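Local structure of Rho GTPase-activating protein 27 (Homo sapiens, 3PP2) at residues L91-R96 with Y101-D106; L77-K82 with A109-W114; S34-V37 with V42-F45; T36-G41 with K116-G121. The protein probably switches Rho-type GTPases such as CDC42 and RAC1 to their inactive GDP-bound state, this chain being its pleckstrin homology domain. All blocks are in the same frame, centred on the assembly; numbering follows the deposited sequence. Where two conformers were deposited one is given.

How the interactions relate
All four contacts belong to the pleckstrin homology domain: interactions 1 and 3 are hairpins of its antiparallel sheet, and interactions 2 and 4 dock the C-terminal helix on it. Interactions 1 and 2 have centres about 8 Å apart and are joined by E92 N, which probably bonds to S78 O at 2.8 Å. Interactions 3 and 4 share T36 and V37, with centres about 9 Å apart. The two hairpins meet in the core, where L93 CD2 lies 3.6 Å from L43 CD2. W114 of interaction 2 reaches interaction 3, its CZ3 3.8 Å from L43 CD1. A citrate, probably from crystallisation, lies about 6 Å from the side chain of L102 in interaction 1.

Interaction 1 of 4, residues L91-R96 with Y101-D106; sequences LELRSR and YLIQHD
L91 and L93 pair with I103 and Y101 in the antiparallel hairpin of strands 90-94 and 100-104, the last two strands of the pleckstrin homology (PH) sheet before its C-terminal helix. Four backbone bonds tie them. L91 N gives to I103 O at 2.8 Å and I103 N returns to L91 O; L93 and Y101 repeat the exchange, with L93 N to Y101 O almost straight (172°).

The face carrying these four side chains is wholly buried. L91 meets the helix, L93 and I103 meet strand 42-46, and the Y101 ring meets Y68. L91 CB lies 4.3 Å from I103 CB, and I103 CD1 comes equally close to L93 CB. The Y101 ring turns an edge to the facing strand, its CD2 3.9 Å from L93 O.

The other face reaches solvent at E92. Only the base of its extended chain takes part: CB and CG both lie 4.0 Å from L102 CD2 as the two side chains slant across each other. L102 itself is buried under K29 and W31 of the neighbouring loops. With its CG opposite the carbonyl carbon (chi1 -56°), it lowers CD2 over the adjacent strand to 3.7 Å from L91 O.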
loop_
_atom_site.group_PDB
_atom_site.type_symbol
_atom_site.label_atom_id
_atom_site.label_comp_id
_atom_site.label_asym_id
_atom_site.label_seq_id
_atom_site.Cartn_x
_atom_site.Cartn_y
_atom_site.Cartn_z
ATOM N N LEU A 91 3.408 -12.492 7.211
ATOM C CA LEU A 91 2.618 -13.684 6.892
ATOM C C LEU A 91 3.349 -14.938 7.323
ATOM O O LEU A 91 4.573 -14.989 7.308
ATOM C CB LEU A 91 2.345 -13.773 5.405
ATOM C CG LEU A 91 1.718 -12.538 4.765
ATOM C CD1 LEU A 91 1.561 -12.743 3.207
ATOM C CD2 LEU A 91 0.404 -12.106 5.463
ATOM N N GLU A 92 2.579 -15.971 7.650
ATOM C CA GLU A 92 3.125 -17.303 7.959
ATOM C C GLU A 92 2.599 -18.269 6.901
ATOM O O GLU A 92 1.408 -18.317 6.625
ATOM C CB GLU A 92 2.663 -17.734 9.347
ATOM C CG GLU A 92 3.255 -19.039 9.822
ATOM C CD GLU A 92 3.058 -19.252 11.333
ATOM O OE1 GLU A 92 1.918 -19.141 11.809
ATOM O OE2 GLU A 92 4.029 -19.566 12.036
ATOM N N LEU A 93 3.512 -19.039 6.334
ATOM C CA LEU A 93 3.198 -20.032 5.320
ATOM C C LEU A 93 3.733 -21.388 5.775
ATOM O O LEU A 93 4.927 -21.520 6.043
ATOM C CB LEU A 93 3.811 -19.644 3.974
ATOM C CG LEU A 93 3.524 -20.584 2.791
ATOM C CD1 LEU A 93 2.011 -20.728 2.456
ATOM C CD2 LEU A 93 4.317 -20.091 1.545
ATOM N N ARG A 94 2.856 -22.376 5.882
ATOM C CA ARG A 94 3.257 -23.715 6.286
ATOM C C ARG A 94 2.958 -24.657 5.166
ATOM O O ARG A 94 1.852 -24.715 4.688
ATOM C CB ARG A 94 2.505 -24.164 7.534
ATOM C CG ARG A 94 2.823 -25.592 7.931
ATOM C CD ARG A 94 1.986 -26.062 9.074
ATOM N N SER A 95 3.967 -25.382 4.728
ATOM C CA SER A 95 3.769 -26.329 3.622
ATOM C C SER A 95 3.287 -27.667 4.157
ATOM O O SER A 95 3.309 -27.919 5.361
ATOM C CB SER A 95 5.020 -26.475 2.785
ATOM O OG SER A 95 6.056 -26.871 3.600
ATOM N N ARG A 96 2.808 -28.499 3.247
ATOM C CA ARG A 96 2.188 -29.753 3.664
ATOM C C ARG A 96 3.156 -30.697 4.372
ATOM O O ARG A 96 2.721 -31.538 5.151
ATOM C CB ARG A 96 1.481 -30.400 2.495
ATOM C CG ARG A 96 2.363 -30.889 1.470
ATOM C CD ARG A 96 1.565 -31.617 0.360
ATOM N NE ARG A 96 2.521 -32.073 -0.636
ATOM C CZ ARG A 96 2.909 -31.370 -1.701
ATOM N NH1 ARG A 96 3.841 -31.886 -2.507
ATOM N NH2 ARG A 96 2.379 -30.167 -1.981
ATOM N N TYR A 101 7.562 -20.856 6.996
ATOM C CA TYR A 101 8.266 -19.641 6.567
ATOM C C TYR A 101 7.471 -18.433 7.018
ATOM O O TYR A 101 6.237 -18.492 7.086
ATOM C CB TYR A 101 8.388 -19.574 5.031
ATOM C CG TYR A 101 9.086 -20.777 4.458
ATOM C CD1 TYR A 101 10.439 -20.772 4.170
ATOM C CD2 TYR A 101 8.353 -21.939 4.213
ATOM C CE1 TYR A 101 11.054 -21.902 3.679
ATOM C CE2 TYR A 101 8.930 -23.071 3.735
ATOM C CZ TYR A 101 10.309 -23.063 3.445
ATOM O OH TYR A 101 10.912 -24.216 2.965
ATOM N N LEU A 102 8.183 -17.364 7.349
ATOM C CA LEU A 102 7.592 -16.049 7.489
ATOM C C LEU A 102 7.972 -15.197 6.295
ATOM O O LEU A 102 9.102 -15.285 5.813
ATOM C CB LEU A 102 8.025 -15.378 8.786
ATOM C CG LEU A 102 7.752 -16.142 10.067
ATOM C CD1 LEU A 102 8.364 -15.469 11.294
ATOM C CD2 LEU A 102 6.311 -16.449 10.272
ATOM N N ILE A 103 7.044 -14.319 5.894
ATOM C CA ILE A 103 7.163 -13.472 4.708
ATOM C C ILE A 103 6.794 -12.073 5.163
ATOM O O ILE A 103 5.802 -11.899 5.883
ATOM C CB ILE A 103 6.233 -13.943 3.553
ATOM C CG1 ILE A 103 6.424 -15.445 3.278
ATOM C CG2 ILE A 103 6.388 -13.087 2.316
ATOM C CD1 ILE A 103 5.377 -16.005 2.341
ATOM N N GLN A 104 7.588 -11.082 4.771
ATOM C CA GLN A 104 7.377 -9.722 5.307
ATOM C C GLN A 104 7.760 -8.661 4.326
ATOM O O GLN A 104 8.641 -8.848 3.480
ATOM C CB GLN A 104 8.233 -9.598 6.574
ATOM C CG GLN A 104 8.020 -8.394 7.443
ATOM C CD GLN A 104 8.909 -7.222 7.096
ATOM O OE1 GLN A 104 10.036 -7.381 6.559
ATOM N NE2 GLN A 104 8.441 -6.020 7.456
ATOM N N HIS A 105 7.157 -7.485 4.495
ATOM C CA HIS A 105 7.575 -6.259 3.807
ATOM C C HIS A 105 7.066 -5.092 4.629
ATOM O O HIS A 105 6.041 -5.186 5.271
ATOM C CB HIS A 105 7.057 -6.190 2.367
ATOM C CG HIS A 105 7.762 -5.195 1.511
ATOM N ND1 HIS A 105 7.503 -3.835 1.575
ATOM C CD2 HIS A 105 8.755 -5.362 0.597
ATOM C CE1 HIS A 105 8.285 -3.216 0.706
ATOM N NE2 HIS A 105 9.071 -4.113 0.113
ATOM N N ASP A 106 7.813 -3.991 4.625
ATOM C CA ASP A 106 7.347 -2.825 5.349
ATOM C C ASP A 106 6.057 -2.279 4.789
ATOM O O ASP A 106 5.309 -1.667 5.571
ATOM C CB ASP A 106 8.423 -1.750 5.362
ATOM C CG ASP A 106 9.631 -2.129 6.173
ATOM O OD1 ASP A 106 9.594 -3.120 6.952
ATOM O OD2 ASP A 106 10.649 -1.419 5.979
#

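Interaction 2 of 4, residues L77-K82 with A109-W114; sequences LSWAPK and AIISTW
W79 pushes its indole against I111 and S112, joining strand 76-79 to the C-terminal helix that packs on the sheet of the PH fold. The backbones stay well apart, 9.4 Å between W79 CA and S112 CA, and the large side chain bridges the distance.

The apolar contact is made by the six-membered ring. Its CH2 lies 3.8 Å from I111 CG2, and CZ3 is almost as near to the same methyl, which approaches the ring obliquely. That methyl is the branch of I111 set opposite its own backbone N, while CG1 leaves in another direction (chi1 -77°) and runs on with CD1 to the backbone of Q104 and H105. Farther round the indole, CZ2 skirts the helix backbone 4.3 Å from S112 CA, with S112 CB at a similar distance.

Aromatic contacts also hold the indole. It stacks with H115 of the same chain's C-terminal helix and meets H115 of the third subunit edge-to-face, so the contact is also part of an interface between chains.

Hydrogen bonds play no part between strand and helix here. S112 OG turns to H115 ND1 of the third subunit. Within the helix, I110 O takes two donors: W114 N at 3.0 Å, and T113 OG1 at 2.9 Å, tilted 34° from the carbonyl plane.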
loop_
_atom_site.group_PDB
_atom_site.type_symbol
_atom_site.label_atom_id
_atom_site.label_comp_id
_atom_site.label_asym_id
_atom_site.label_seq_id
_atom_site.Cartn_x
_atom_site.Cartn_y
_atom_site.Cartn_z
ATOM N N LEU A 77 -1.820 -20.660 4.823
ATOM C CA LEU A 77 -1.371 -19.256 4.874
ATOM C C LEU A 77 -2.168 -18.513 5.919
ATOM O O LEU A 77 -3.396 -18.629 5.957
ATOM C CB LEU A 77 -1.614 -18.649 3.511
ATOM C CG LEU A 77 -1.410 -17.150 3.338
ATOM C CD1 LEU A 77 0.077 -16.822 3.421
ATOM C CD2 LEU A 77 -2.038 -16.709 1.980
ATOM N N SER A 78 -1.486 -17.669 6.662
ATOM C CA SER A 78 -2.119 -16.794 7.614
ATOM C C SER A 78 -1.339 -15.511 7.805
ATOM O O SER A 78 -0.196 -15.413 7.404
ATOM C CB SER A 78 -2.253 -17.476 8.954
ATOM O OG SER A 78 -1.006 -17.857 9.462
ATOM N N TRP A 79 -1.967 -14.517 8.396
ATOM C CA TRP A 79 -1.248 -13.416 9.006
ATOM C C TRP A 79 -0.664 -13.951 10.313
ATOM O O TRP A 79 -1.371 -14.531 11.142
ATOM C CB TRP A 79 -2.156 -12.221 9.246
ATOM C CG TRP A 79 -2.606 -11.554 8.014
ATOM C CD1 TRP A 79 -3.602 -11.961 7.165
ATOM C CD2 TRP A 79 -2.074 -10.331 7.440
ATOM N NE1 TRP A 79 -3.741 -11.069 6.148
ATOM C CE2 TRP A 79 -2.826 -10.059 6.275
ATOM C CE3 TRP A 79 -1.076 -9.431 7.815
ATOM C CZ2 TRP A 79 -2.565 -8.945 5.446
ATOM C CZ3 TRP A 79 -0.836 -8.306 7.018
ATOM C CH2 TRP A 79 -1.578 -8.076 5.850
ATOM N N ALA A 80 0.628 -13.735 10.517
ATOM C CA ALA A 80 1.285 -14.266 11.712
ATOM C C ALA A 80 0.791 -13.557 12.966
ATOM O O ALA A 80 0.472 -12.370 12.922
ATOM C CB ALA A 80 2.764 -14.096 11.617
ATOM N N PRO A 81 0.780 -14.260 14.129
ATOM C CA PRO A 81 0.578 -13.533 15.391
ATOM C C PRO A 81 1.593 -12.398 15.545
ATOM O O PRO A 81 2.744 -12.536 15.118
ATOM C CB PRO A 81 0.809 -14.623 16.455
ATOM C CG PRO A 81 0.481 -15.898 15.740
ATOM C CD PRO A 81 0.929 -15.708 14.331
ATOM N N LYS A 82 1.196 -11.286 16.161
ATOM C CA LYS A 82 2.076 -10.114 16.226
ATOM C C LYS A 82 3.351 -10.401 17.032
ATOM O O LYS A 82 4.395 -9.756 16.782
ATOM C CB LYS A 82 1.328 -8.878 16.765
ATOM C CG LYS A 82 0.305 -8.293 15.786
ATOM C CD LYS A 82 -0.329 -7.013 16.362
ATOM C CE LYS A 82 -1.356 -6.382 15.396
ATOM N NZ LYS A 82 -1.802 -5.042 15.859
ATOM N N ALA A 109 0.489 -2.920 1.923
ATOM C CA ALA A 109 -0.184 -3.139 0.664
ATOM C C ALA A 109 0.526 -4.206 -0.164
ATOM O O ALA A 109 -0.096 -5.068 -0.776
ATOM C CB ALA A 109 -0.362 -1.847 -0.108
ATOM N N ILE A 110 1.854 -4.166 -0.198
ATOM C CA ILE A 110 2.646 -5.234 -0.840
ATOM C C ILE A 110 2.249 -6.583 -0.246
ATOM O O ILE A 110 1.969 -7.535 -0.949
ATOM C CB ILE A 110 4.189 -4.982 -0.645
ATOM C CG1 ILE A 110 4.638 -3.774 -1.468
ATOM C CG2 ILE A 110 5.019 -6.263 -0.950
ATOM C CD1 ILE A 110 4.464 -3.937 -2.909
ATOM N N ILE A 111 2.284 -6.664 1.069
ATOM C CA ILE A 111 2.010 -7.951 1.754
ATOM C C ILE A 111 0.581 -8.415 1.507
ATOM O O ILE A 111 0.346 -9.584 1.253
ATOM C CB ILE A 111 2.371 -7.853 3.239
ATOM C CG1 ILE A 111 3.910 -7.953 3.369
ATOM C CG2 ILE A 111 1.669 -8.888 4.129
ATOM C CD1 ILE A 111 4.471 -9.391 3.112
ATOM N N SER A 112 -0.400 -7.518 1.562
ATOM C CA SER A 112 -1.791 -7.954 1.326
ATOM C C SER A 112 -1.978 -8.485 -0.085
ATOM O O SER A 112 -2.663 -9.474 -0.304
ATOM C CB SER A 112 -2.744 -6.804 1.626
ATOM O OG SER A 112 -4.087 -7.185 1.389
ATOM N N THR A 113 -1.365 -7.811 -1.056
ATOM C CA THR A 113 -1.472 -8.278 -2.426
ATOM C C THR A 113 -0.773 -9.651 -2.608
ATOM O O THR A 113 -1.254 -10.493 -3.371
ATOM C CB THR A 113 -0.974 -7.263 -3.467
ATOM O OG1 THR A 113 0.435 -7.038 -3.309
ATOM C CG2 THR A 113 -1.784 -5.928 -3.344
ATOM N N TRP A 114 0.336 -9.866 -1.934
ATOM C CA TRP A 114 0.959 -11.189 -1.932
ATOM C C TRP A 114 0.120 -12.247 -1.229
ATOM O O TRP A 114 0.048 -13.387 -1.675
ATOM C CB TRP A 114 2.380 -11.144 -1.345
ATOM C CG TRP A 114 3.407 -10.762 -2.356
ATOM C CD1 TRP A 114 3.923 -9.532 -2.589
ATOM C CD2 TRP A 114 4.052 -11.645 -3.258
ATOM N NE1 TRP A 114 4.854 -9.577 -3.589
ATOM C CE2 TRP A 114 4.968 -10.861 -4.021
ATOM C CE3 TRP A 114 3.982 -13.024 -3.489
ATOM C CZ2 TRP A 114 5.796 -11.408 -4.980
ATOM C CZ3 TRP A 114 4.820 -13.563 -4.466
ATOM C CH2 TRP A 114 5.702 -12.757 -5.192
#

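Interaction 3 of 4, residues S34-V37 with V42-F45; sequences SWTV and VLTF
T36 lies beside F45, both side chains pointing the same way, and each branch of the threonine touches the phenylalanine ring. OG1 comes to 3.3 Å from F45 CD1, approaching obliquely, and CG2 sits 3.5 Å from F45 CE1. The same methyl also meets L43 CD1 at 3.6 Å, so it touches two apolar partners at once. The torsion explains the division: chi1 of -55° puts OG1 beside the backbone N, leaving CG2 opposite that nitrogen and facing L43. With an alanine here, both branches would be gone, which would probably deprive the F45 ring and L43 CD1 of their shared neighbour and leave the ring less restrained.

Beneath the side chains the backbones pair. V37 and T44 exchange two hydrogen bonds, V37 N to T44 O at 2.9 Å and T44 N to V37 O at 2.8 Å, the latter nearly straight at 173°. T36 and F45 form the adjoining non-hydrogen-bonded pair, in which T36 CA offers its hydrogen to T44 O. This is the antiparallel hairpin of strands 32-39 and 42-46, in the N-terminal half of the PH fold.

Farther out, local bonds set the hydroxyls. T36 OG1 gives to S34 O at 3.2 Å from above the carbonyl plane, and S34 OG gives to W35 O, likewise from above the carbonyl plane, at 3.0 Å. S34 OG also bonds to R16 NE of strand 10-21 and stands 3.9 Å from F45 CB. The W35 indole gives its NE1 to R58 O of the second subunit.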
loop_
_atom_site.group_PDB
_atom_site.type_symbol
_atom_site.label_atom_id
_atom_site.label_comp_id
_atom_site.label_asym_id
_atom_site.label_seq_id
_atom_site.Cartn_x
_atom_site.Cartn_y
_atom_site.Cartn_z
ATOM N N SER A 34 14.841 -11.289 -0.767
ATOM C CA SER A 34 15.109 -11.923 -2.045
ATOM C C SER A 34 14.043 -11.714 -3.048
ATOM O O SER A 34 12.876 -11.485 -2.691
ATOM C CB SER A 34 15.310 -13.435 -1.879
ATOM O OG SER A 34 14.105 -14.129 -1.664
ATOM N N TRP A 35 14.426 -11.798 -4.308
ATOM C CA TRP A 35 13.455 -12.003 -5.352
ATOM C C TRP A 35 12.632 -13.251 -5.022
ATOM O O TRP A 35 13.134 -14.241 -4.467
ATOM C CB TRP A 35 14.173 -12.184 -6.690
ATOM C CG TRP A 35 13.334 -12.179 -7.905
ATOM C CD1 TRP A 35 13.187 -13.177 -8.803
ATOM C CD2 TRP A 35 12.516 -11.092 -8.351
ATOM N NE1 TRP A 35 12.316 -12.776 -9.800
ATOM C CE2 TRP A 35 11.901 -11.493 -9.540
ATOM C CE3 TRP A 35 12.264 -9.808 -7.859
ATOM C CZ2 TRP A 35 11.042 -10.655 -10.251
ATOM C CZ3 TRP A 35 11.376 -8.968 -8.567
ATOM C CH2 TRP A 35 10.806 -9.396 -9.744
ATOM N N THR A 36 11.351 -13.160 -5.349
ATOM C CA THR A 36 10.336 -14.154 -5.039
ATOM C C THR A 36 9.445 -14.253 -6.249
ATOM O O THR A 36 9.027 -13.230 -6.795
ATOM C CB THR A 36 9.512 -13.720 -3.800
ATOM O OG1 THR A 36 10.403 -13.472 -2.699
ATOM C CG2 THR A 36 8.500 -14.783 -3.369
ATOM N N VAL A 37 9.137 -15.474 -6.659
ATOM C CA VAL A 37 8.250 -15.729 -7.780
ATOM C C VAL A 37 7.175 -16.723 -7.405
ATOM O O VAL A 37 7.461 -17.778 -6.877
ATOM C CB VAL A 37 9.020 -16.282 -9.006
ATOM C CG1 VAL A 37 8.090 -16.696 -10.180
ATOM C CG2 VAL A 37 10.072 -15.223 -9.462
ATOM N N VAL A 42 3.358 -22.616 -7.154
ATOM C CA VAL A 42 4.658 -22.808 -6.493
ATOM C C VAL A 42 5.283 -21.435 -6.191
ATOM O O VAL A 42 5.333 -20.577 -7.050
ATOM C CB VAL A 42 5.593 -23.592 -7.377
ATOM C CG1 VAL A 42 6.946 -23.761 -6.713
ATOM C CG2 VAL A 42 4.951 -24.970 -7.712
ATOM N N LEU A 43 5.750 -21.269 -4.965
ATOM C CA LEU A 43 6.364 -20.028 -4.483
ATOM C C LEU A 43 7.836 -20.274 -4.288
ATOM O O LEU A 43 8.230 -21.115 -3.471
ATOM C CB LEU A 43 5.724 -19.578 -3.169
ATOM C CG LEU A 43 6.170 -18.236 -2.571
ATOM C CD1 LEU A 43 5.773 -17.093 -3.459
ATOM C CD2 LEU A 43 5.642 -18.114 -1.108
ATOM N N THR A 44 8.648 -19.547 -5.056
ATOM C CA THR A 44 10.077 -19.713 -5.045
ATOM C C THR A 44 10.751 -18.451 -4.470
ATOM O O THR A 44 10.537 -17.364 -4.985
ATOM C CB THR A 44 10.626 -19.999 -6.439
ATOM O OG1 THR A 44 10.000 -21.172 -6.976
ATOM C CG2 THR A 44 12.153 -20.175 -6.389
ATOM N N PHE A 45 11.539 -18.631 -3.420
ATOM C CA PHE A 45 12.392 -17.603 -2.879
ATOM C C PHE A 45 13.792 -17.838 -3.391
ATOM O O PHE A 45 14.366 -18.914 -3.158
ATOM C CB PHE A 45 12.404 -17.679 -1.361
ATOM C CG PHE A 45 11.098 -17.354 -0.718
ATOM C CD1 PHE A 45 10.617 -16.061 -0.713
ATOM C CD2 PHE A 45 10.339 -18.346 -0.117
ATOM C CE1 PHE A 45 9.429 -15.778 -0.111
ATOM C CE2 PHE A 45 9.133 -18.064 0.473
ATOM C CZ PHE A 45 8.700 -16.764 0.485
#

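Interaction 4 of 4, residues T36-G41 with K116-G121; sequences TVLEGG and KAIAQG
L38 drives its side chain against A117 and I118 in an apolar strand-to-helix contact near the C-terminal end of strand 32-39, where the C-terminal helix of the PH domain packs on the sheet. The contact is small and partly buried, and no hydrogen bond crosses it.

One methyl does most of the work. The CG of L38 lies opposite the backbone N (chi1 176°), which carries the branch toward the helix. CD2 lies 3.5 Å from A117 CB and also presses on the helix backbone, at 3.4 Å from A117 O and 3.8 Å from I118 N. The side chain of I118 is more distant, its CG1 4.4 Å from the same methyl. A117 O meanwhile keeps its ordinary helical bond from G121 N, so the methyl packs beside a carbonyl that already has a donor. L43, L72 and W114 continue the apolar surroundings of L38.

Beyond L38 the chain turns back through G40 and G41, whose backbone angles are close to those of a type I' turn, joining strands 32-39 and 42-46. Both have positive phi, which glycine tolerates easily. Here the approach to the helix is backbone to backbone: G41 CA and G121 CA are 4.5 Å apart. The absence of a side chain on G121 is consistent with so close an approach. The nearest atoms of the two glycines are G41 CA and G121 O, 4.1 Å apart.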
loop_
_atom_site.group_PDB
_atom_site.type_symbol
_atom_site.label_atom_id
_atom_site.label_comp_id
_atom_site.label_asym_id
_atom_site.label_seq_id
_atom_site.Cartn_x
_atom_site.Cartn_y
_atom_site.Cartn_z
ATOM N N THR A 36 11.351 -13.160 -5.349
ATOM C CA THR A 36 10.336 -14.154 -5.039
ATOM C C THR A 36 9.445 -14.253 -6.249
ATOM O O THR A 36 9.027 -13.230 -6.795
ATOM C CB THR A 36 9.512 -13.720 -3.800
ATOM O OG1 THR A 36 10.403 -13.472 -2.699
ATOM C CG2 THR A 36 8.500 -14.783 -3.369
ATOM N N VAL A 37 9.137 -15.474 -6.659
ATOM C CA VAL A 37 8.250 -15.729 -7.780
ATOM C C VAL A 37 7.175 -16.723 -7.405
ATOM O O VAL A 37 7.461 -17.778 -6.877
ATOM C CB VAL A 37 9.020 -16.282 -9.006
ATOM C CG1 VAL A 37 8.090 -16.696 -10.180
ATOM C CG2 VAL A 37 10.072 -15.223 -9.462
ATOM N N LEU A 38 5.937 -16.336 -7.650
ATOM C CA LEU A 38 4.789 -17.231 -7.580
ATOM C C LEU A 38 4.338 -17.556 -8.985
ATOM O O LEU A 38 3.980 -16.672 -9.753
ATOM C CB LEU A 38 3.657 -16.546 -6.828
ATOM C CG LEU A 38 2.338 -17.300 -6.736
ATOM C CD1 LEU A 38 2.508 -18.590 -5.985
ATOM C CD2 LEU A 38 1.298 -16.399 -6.097
ATOM N N GLU A 39 4.394 -18.837 -9.350
ATOM C CA GLU A 39 4.007 -19.265 -10.701
ATOM C C GLU A 39 3.464 -20.672 -10.595
ATOM O O GLU A 39 4.088 -21.514 -9.969
ATOM C CB GLU A 39 5.248 -19.223 -11.624
ATOM C CG GLU A 39 5.003 -19.495 -13.081
ATOM C CD GLU A 39 6.198 -19.072 -13.971
ATOM O OE1 GLU A 39 7.241 -18.572 -13.441
ATOM O OE2 GLU A 39 6.091 -19.247 -15.211
ATOM N N GLY A 40 2.310 -20.919 -11.217
ATOM C CA GLY A 40 1.715 -22.226 -11.210
ATOM C C GLY A 40 1.541 -22.957 -9.894
ATOM O O GLY A 40 1.776 -24.163 -9.818
ATOM N N GLY A 41 1.110 -22.253 -8.844
ATOM C CA GLY A 41 0.951 -22.918 -7.551
ATOM C C GLY A 41 2.239 -23.232 -6.762
ATOM O O GLY A 41 2.220 -24.022 -5.828
ATOM N N LYS A 116 -3.089 -12.315 -1.183
ATOM C CA LYS A 116 -4.128 -12.648 -2.162
ATOM C C LYS A 116 -3.638 -13.628 -3.218
ATOM O O LYS A 116 -4.306 -14.601 -3.538
ATOM C CB LYS A 116 -4.662 -11.374 -2.820
ATOM C CG LYS A 116 -5.912 -11.575 -3.645
ATOM C CD LYS A 116 -6.418 -10.215 -4.181
ATOM C CE LYS A 116 -7.690 -10.403 -5.018
ATOM N NZ LYS A 116 -8.012 -9.174 -5.720
ATOM N N ALA A 117 -2.435 -13.384 -3.725
ATOM C CA ALA A 117 -1.883 -14.227 -4.787
ATOM C C ALA A 117 -1.585 -15.622 -4.244
ATOM O O ALA A 117 -1.870 -16.643 -4.900
ATOM C CB ALA A 117 -0.662 -13.557 -5.425
ATOM N N ILE A 118 -0.927 -15.697 -3.096
ATOM C CA ILE A 118 -0.597 -16.995 -2.494
ATOM C C ILE A 118 -1.843 -17.763 -2.118
ATOM O O ILE A 118 -1.939 -18.974 -2.372
ATOM C CB ILE A 118 0.348 -16.827 -1.262
ATOM C CG1 ILE A 118 1.705 -16.214 -1.676
ATOM C CG2 ILE A 118 0.580 -18.163 -0.528
ATOM C CD1 ILE A 118 2.506 -15.636 -0.516
ATOM N N ALA A 119 -2.828 -17.080 -1.563
ATOM C CA ALA A 119 -4.102 -17.719 -1.245
ATOM C C ALA A 119 -4.746 -18.339 -2.485
ATOM O O ALA A 119 -5.267 -19.478 -2.436
ATOM C CB ALA A 119 -5.091 -16.687 -0.579
ATOM N N GLN A 120 -4.724 -17.619 -3.603
ATOM C CA GLN A 120 -5.269 -18.175 -4.843
ATOM C C GLN A 120 -4.440 -19.375 -5.297
ATOM O O GLN A 120 -4.992 -20.353 -5.823
ATOM C CB GLN A 120 -5.330 -17.113 -5.927
ATOM C CG GLN A 120 -5.982 -17.587 -7.209
ATOM C CD GLN A 120 -6.307 -16.471 -8.209
ATOM O OE1 GLN A 120 -6.583 -15.315 -7.839
ATOM N NE2 GLN A 120 -6.279 -16.820 -9.487
ATOM N N GLY A 121 -3.122 -19.329 -5.118
ATOM C CA GLY A 121 -2.255 -20.475 -5.500
ATOM C C GLY A 121 -2.519 -21.707 -4.706
ATOM O O GLY A 121 -2.395 -22.841 -5.238
#